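Local structure of serine racemase (Enterococcus faecalis, 4ECL) at residues N19-T22 with L23-A26; S203-G206 with L207-Y210. The protein belongs to the alanine racemase family, its cytoplasmic part pairing an N-terminal domain of the TIM-barrel class with a C-terminal domain rich in beta strands. All coordinates share one frame; numbering follows the deposited sequence.

Both interactions are single helical stretches within the alanine racemase N-terminal domain. Interaction 1 is the final part of helix 13-25, and interaction 2 is the short helix 204-209 with its flanking residues; their centres lie about 13 Å apart. They meet through Leu-207, whose CD2 packs at 4.0 Å against Leu-23 CD2, while Leu-207 CD1 lies 4.0 Å from Ala-26 O. The leucine pair thus joins two helices far apart in sequence. Their roles differ: residues 203-206 carry a bound sulfate at the helix start, whereas the contact between residues 19-22 and 23-26 is a local contact along one helix, with no sulfate bound to it.

Interaction 1 of 2, residues N19-T22 with L23-A26; sequences NVNT and LQKA
Val-20 and Gln-24, one helical turn apart, run side by side and point the same way. The touching branch of the valine is CG1, which lies 3.7 Å from Gln-24 CD. It stands anti to the backbone N (chi1 162°), a setting that places this methyl group beside the glutamine amide. The extended Gln-24 chain also passes close to the valine carbonyl, with Gln-24 CG 3.2 Å from Val-20 O. Asn-21 meets the same glutamine more loosely: the two amide planes are turned 52° apart, and Asn-21 OD1 is 3.8 Å from Gln-24 OE1.

The backbone bonds are the i to i+4 bonds of an alpha helix. Leu-23 N donates to Asn-19 O at 2.8 Å, and Gln-24 N to Val-20 O at 3.0 Å. Lys-25 N follows with a bond to Asn-21 O of 3.1 Å, whereas the last one, Ala-26 N to Thr-22 O, is weak at 3.4 Å.

Two polar side chains, Asn-19 and Thr-22, bond outside the two segments. The Asn-19 amide is satisfied at both ends, OD1 accepting from Arg-242 N and ND2 donating to Leu-224 O, which should fix its rotation. Thr-22 OG1 is hydrogen-bonded to His-18 O one turn back.

Leu-23 and Gln-24 pack on Leu-33 of strand 32-36, and Leu-23 also touches Leu-239. With Asn-19 lying on Leu-241 and Val-244, this part of helix 13-25 packs on both strand 32-36 of the parallel sheet and the segment leading into strand 245-257.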
ATOM      1  N   ASN A  19      13.832   0.456  22.452  1.00 20.42           N
ATOM      2  CA  ASN A  19      14.643  -0.078  21.358  1.00 27.19           C
ATOM      3  C   ASN A  19      15.879   0.759  21.070  1.00 23.15           C
ATOM      4  O   ASN A  19      16.976   0.216  20.904  1.00 24.61           O
ATOM      5  CB  ASN A  19      13.798  -0.262  20.089  1.00 25.77           C
ATOM      6  CG  ASN A  19      12.710  -1.297  20.277  1.00 24.40           C
ATOM      7  OD1 ASN A  19      12.785  -2.125  21.192  1.00 22.71           O
ATOM      8  ND2 ASN A  19      11.689  -1.261  19.418  1.00 23.73           N
ATOM      9  N   VAL A  20      15.704   2.078  21.016  1.00 19.94           N
ATOM     10  CA  VAL A  20      16.821   2.989  20.774  1.00 19.15           C
ATOM     11  C   VAL A  20      17.929   2.797  21.805  1.00 24.38           C
ATOM     12  O   VAL A  20      19.114   2.708  21.460  1.00 25.99           O
ATOM     13  CB  VAL A  20      16.361   4.454  20.753  1.00 19.83           C
ATOM     14  CG1 VAL A  20      17.537   5.391  20.942  1.00 19.42           C
ATOM     15  CG2 VAL A  20      15.637   4.767  19.437  1.00 15.76           C
ATOM     16  N   ASN A  21      17.544   2.712  23.072  1.00 22.07           N
ATOM     17  CA  ASN A  21      18.506   2.456  24.136  1.00 26.73           C
ATOM     18  C   ASN A  21      19.166   1.085  24.034  1.00 26.89           C
ATOM     19  O   ASN A  21      20.378   0.963  24.229  1.00 26.76           O
ATOM     20  CB  ASN A  21      17.867   2.618  25.520  1.00 33.79           C
ATOM     21  CG  ASN A  21      17.577   4.069  25.866  1.00 44.07           C
ATOM     22  OD1 ASN A  21      18.387   4.961  25.603  1.00 46.91           O
ATOM     23  ND2 ASN A  21      16.415   4.313  26.458  1.00 47.41           N
ATOM     24  N   THR A  22      18.372   0.061  23.739  1.00 23.02           N
ATOM     25  CA  THR A  22      18.895  -1.300  23.658  1.00 28.02           C
ATOM     26  C   THR A  22      19.912  -1.407  22.535  1.00 27.06           C
ATOM     27  O   THR A  22      20.955  -2.058  22.668  1.00 23.56           O
ATOM     28  CB  THR A  22      17.782  -2.329  23.417  1.00 32.00           C
ATOM     29  OG1 THR A  22      16.885  -2.333  24.536  1.00 34.41           O
ATOM     30  CG2 THR A  22      18.367  -3.722  23.242  1.00 29.44           C
ATOM     31  N   LEU A  23      19.605  -0.749  21.428  1.00 27.22           N
ATOM     32  CA  LEU A  23      20.462  -0.788  20.263  1.00 24.67           C
ATOM     33  C   LEU A  23      21.760  -0.015  20.500  1.00 26.45           C
ATOM     34  O   LEU A  23      22.841  -0.502  20.182  1.00 26.34           O
ATOM     35  CB  LEU A  23      19.702  -0.247  19.041  1.00 23.64           C
ATOM     36  CG  LEU A  23      18.585  -1.166  18.525  1.00 25.15           C
ATOM     37  CD1 LEU A  23      17.712  -0.462  17.498  1.00 22.70           C
ATOM     38  CD2 LEU A  23      19.144  -2.472  17.955  1.00 24.48           C
ATOM     39  N   GLN A  24      21.656   1.185  21.067  1.00 27.67           N
ATOM     40  CA  GLN A  24      22.845   1.988  21.332  1.00 29.06           C
ATOM     41  C   GLN A  24      23.798   1.249  22.271  1.00 33.23           C
ATOM     42  O   GLN A  24      25.009   1.371  22.151  1.00 26.94           O
ATOM     43  CB  GLN A  24      22.469   3.345  21.933  1.00 31.62           C
ATOM     44  CG  GLN A  24      21.837   4.298  20.937  1.00 37.89           C
ATOM     45  CD  GLN A  24      21.214   5.524  21.594  1.00 42.95           C
ATOM     46  OE1 GLN A  24      20.834   5.498  22.773  1.00 41.93           O
ATOM     47  NE2 GLN A  24      21.097   6.606  20.824  1.00 42.93           N
ATOM     48  N   LYS A  25      23.234   0.476  23.195  1.00 36.39           N
ATOM     49  CA  LYS A  25      24.020  -0.287  24.159  1.00 36.59           C
ATOM     50  C   LYS A  25      24.889  -1.332  23.484  1.00 31.46           C
ATOM     51  O   LYS A  25      25.997  -1.609  23.929  1.00 36.09           O
ATOM     52  CB  LYS A  25      23.104  -0.987  25.165  1.00 42.19           C
ATOM     53  CG  LYS A  25      22.813  -0.200  26.428  1.00 49.93           C
ATOM     54  CD  LYS A  25      22.025  -1.055  27.406  1.00 53.19           C
ATOM     55  CE  LYS A  25      22.646  -2.442  27.533  1.00 54.23           C
ATOM     56  NZ  LYS A  25      21.867  -3.321  28.449  1.00 59.48           N
ATOM     57  N   ALA A  26      24.380  -1.927  22.416  1.00 31.46           N
ATOM     58  CA  ALA A  26      25.134  -2.940  21.698  1.00 35.92           C
ATOM     59  C   ALA A  26      26.183  -2.320  20.766  1.00 39.65           C
ATOM     60  O   ALA A  26      26.971  -3.033  20.144  1.00 45.00           O
ATOM     61  CB  ALA A  26      24.195  -3.852  20.926  1.00 39.05           C
TER

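Interaction 2 of 2, residues S203-G206 with L207-Y210. With SO4 (sulfate ion), chain G.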
ATOM      1  N   SER A 203      23.352  -2.785   8.518  1.00 15.85           N
ATOM      2  CA  SER A 203      21.957  -2.533   8.809  1.00 23.93           C
ATOM      3  C   SER A 203      21.621  -3.348  10.058  1.00 22.31           C
ATOM      4  O   SER A 203      22.542  -3.750  10.774  1.00 21.36           O
ATOM      5  CB  SER A 203      21.090  -2.917   7.613  1.00 28.33           C
ATOM      6  OG  SER A 203      21.354  -2.043   6.535  1.00 41.94           O
ATOM      7  N   SER A 204      20.330  -3.594  10.321  1.00 23.36           N
ATOM      8  CA  SER A 204      19.906  -4.303  11.546  1.00 20.70           C
ATOM      9  C   SER A 204      20.633  -5.626  11.778  1.00 21.56           C
ATOM     10  O   SER A 204      21.166  -5.865  12.854  1.00 21.37           O
ATOM     11  CB  SER A 204      18.388  -4.577  11.565  1.00 19.77           C
ATOM     12  OG  SER A 204      17.618  -3.384  11.658  1.00 18.62           O
ATOM     13  N   TYR A 205      20.631  -6.508  10.788  1.00 22.27           N
ATOM     14  CA  TYR A 205      21.271  -7.805  10.979  1.00 27.85           C
ATOM     15  C   TYR A 205      22.810  -7.719  10.971  1.00 26.22           C
ATOM     16  O   TYR A 205      23.501  -8.627  11.448  1.00 29.24           O
ATOM     17  CB  TYR A 205      20.750  -8.819   9.958  1.00 27.99           C
ATOM     18  CG  TYR A 205      19.350  -9.295  10.273  1.00 28.65           C
ATOM     19  CD1 TYR A 205      19.132 -10.307  11.205  1.00 32.23           C
ATOM     20  CD2 TYR A 205      18.248  -8.729   9.651  1.00 34.34           C
ATOM     21  CE1 TYR A 205      17.846 -10.751  11.508  1.00 30.57           C
ATOM     22  CE2 TYR A 205      16.956  -9.164   9.942  1.00 35.79           C
ATOM     23  CZ  TYR A 205      16.761 -10.174  10.872  1.00 36.69           C
ATOM     24  OH  TYR A 205      15.477 -10.607  11.159  1.00 37.09           O
ATOM     25  N   GLY A 206      23.336  -6.620  10.439  1.00 25.47           N
ATOM     26  CA  GLY A 206      24.773  -6.382  10.458  1.00 26.47           C
ATOM     27  C   GLY A 206      25.237  -6.194  11.889  1.00 25.37           C
ATOM     28  O   GLY A 206      26.274  -6.727  12.305  1.00 28.30           O
ATOM     29  N   LEU A 207      24.460  -5.421  12.640  1.00 26.20           N
ATOM     30  CA  LEU A 207      24.676  -5.267  14.080  1.00 27.29           C
ATOM     31  C   LEU A 207      24.473  -6.593  14.808  1.00 28.70           C
ATOM     32  O   LEU A 207      25.330  -7.023  15.572  1.00 27.49           O
ATOM     33  CB  LEU A 207      23.718  -4.222  14.661  1.00 22.08           C
ATOM     34  CG  LEU A 207      23.768  -4.061  16.179  1.00 26.09           C
ATOM     35  CD1 LEU A 207      25.210  -3.821  16.672  1.00 28.07           C
ATOM     36  CD2 LEU A 207      22.855  -2.925  16.599  1.00 30.58           C
ATOM     37  N   LEU A 208      23.334  -7.237  14.571  1.00 29.75           N
ATOM     38  CA  LEU A 208      22.978  -8.463  15.293  1.00 29.47           C
ATOM     39  C   LEU A 208      23.904  -9.641  15.011  1.00 24.69           C
ATOM     40  O   LEU A 208      24.174 -10.448  15.902  1.00 31.45           O
ATOM     41  CB  LEU A 208      21.539  -8.885  14.970  1.00 27.25           C
ATOM     42  CG  LEU A 208      20.412  -7.936  15.365  1.00 27.54           C
ATOM     43  CD1 LEU A 208      19.067  -8.526  14.927  1.00 25.17           C
ATOM     44  CD2 LEU A 208      20.436  -7.671  16.862  1.00 27.64           C
ATOM     45  N   ASN A 209      24.358  -9.755  13.766  1.00 27.52           N
ATOM     46  CA  ASN A 209      25.148 -10.910  13.348  1.00 31.55           C
ATOM     47  C   ASN A 209      26.641 -10.632  13.103  1.00 34.73           C
ATOM     48  O   ASN A 209      27.454 -11.565  13.043  1.00 31.88           O
ATOM     49  CB  ASN A 209      24.501 -11.572  12.125  1.00 28.15           C
ATOM     50  CG  ASN A 209      23.344 -12.486  12.506  1.00 33.38           C
ATOM     51  OD1 ASN A 209      23.383 -13.134  13.550  1.00 34.20           O
ATOM     52  ND2 ASN A 209      22.310 -12.536  11.669  1.00 30.03           N
ATOM     53  N   TYR A 210      26.994  -9.356  12.955  1.00 31.96           N
ATOM     54  CA  TYR A 210      28.392  -8.958  12.783  1.00 27.21           C
ATOM     55  C   TYR A 210      28.746  -7.818  13.749  1.00 22.05           C
ATOM     56  O   TYR A 210      29.221  -6.756  13.342  1.00 21.39           O
ATOM     57  CB  TYR A 210      28.675  -8.607  11.299  1.00 26.60           C
ATOM     58  CG  TYR A 210      28.525  -9.830  10.422  1.00 28.80           C
ATOM     59  CD1 TYR A 210      27.276 -10.225   9.956  1.00 28.22           C
ATOM     60  CD2 TYR A 210      29.620 -10.630  10.114  1.00 30.50           C
ATOM     61  CE1 TYR A 210      27.125 -11.366   9.193  1.00 28.90           C
ATOM     62  CE2 TYR A 210      29.477 -11.777   9.341  1.00 28.91           C
ATOM     63  CZ  TYR A 210      28.226 -12.139   8.886  1.00 28.45           C
ATOM     64  OH  TYR A 210      28.059 -13.279   8.132  1.00 26.57           O
TER
HETATM   65  S   SO4 G 403      17.004  -3.093   7.941  0.91 29.94           S
HETATM   66  O1  SO4 G 403      17.472  -2.263   6.825  0.91 26.34           O
HETATM   67  O2  SO4 G 403      17.640  -2.638   9.178  0.91 23.07           O
HETATM   68  O3  SO4 G 403      15.554  -2.945   8.035  0.91 35.19           O
HETATM   69  O4  SO4 G 403      17.324  -4.492   7.678  0.91 31.25           O
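Ser-204 receives the amide of Leu-208 on its carbonyl O, at 3.1 Å, while its other polar groups grip the sulfate. Both of these reach the same oxygen: Ser-204 N is 3.1 Å from sulfate O2, and Ser-204 OG donates to sulfate O2 at 2.6 Å. The hydroxyl lies beside its own backbone N (chi1 -67°), and this lets the two donors converge. Gly-221 N, Val-222 N and Tyr-42 OH also hydrogen-bond to the ion.

A second shell fixes the serine. Its OG accepts hydrogen bonds from Gly-221 N and Ala-223 N, and Leu-207 N bonds to Ser-203 O at 3.2 Å, closing the first turn. Farther along, Asn-209 N is held by Tyr-205 O at 2.7 Å, and the side chains of these two residues run alongside each other. Asn-209 ND2 comes to the edge of the Tyr-205 ring, 3.9 Å from Tyr-205 CD1, with amide and ring planes 26° apart; that amide is itself anchored by Lys-236 N and Ala-164 O. Leu-208 CD1 approaches Tyr-205 CD1 at 4.1 Å. At the end, Tyr-210 N donates to Gly-206 O from above the carbonyl plane, and the Tyr-210 side chain packs against helix 169-191.

An anion held by three backbone amides, two of them successive, and by two hydroxyls, at the start of a helix, resembles a phosphate-binding site, consistent with the place taken by the cofactor phosphate in alanine racemase relatives. The helix dipole probably adds to the attraction for the negative charge.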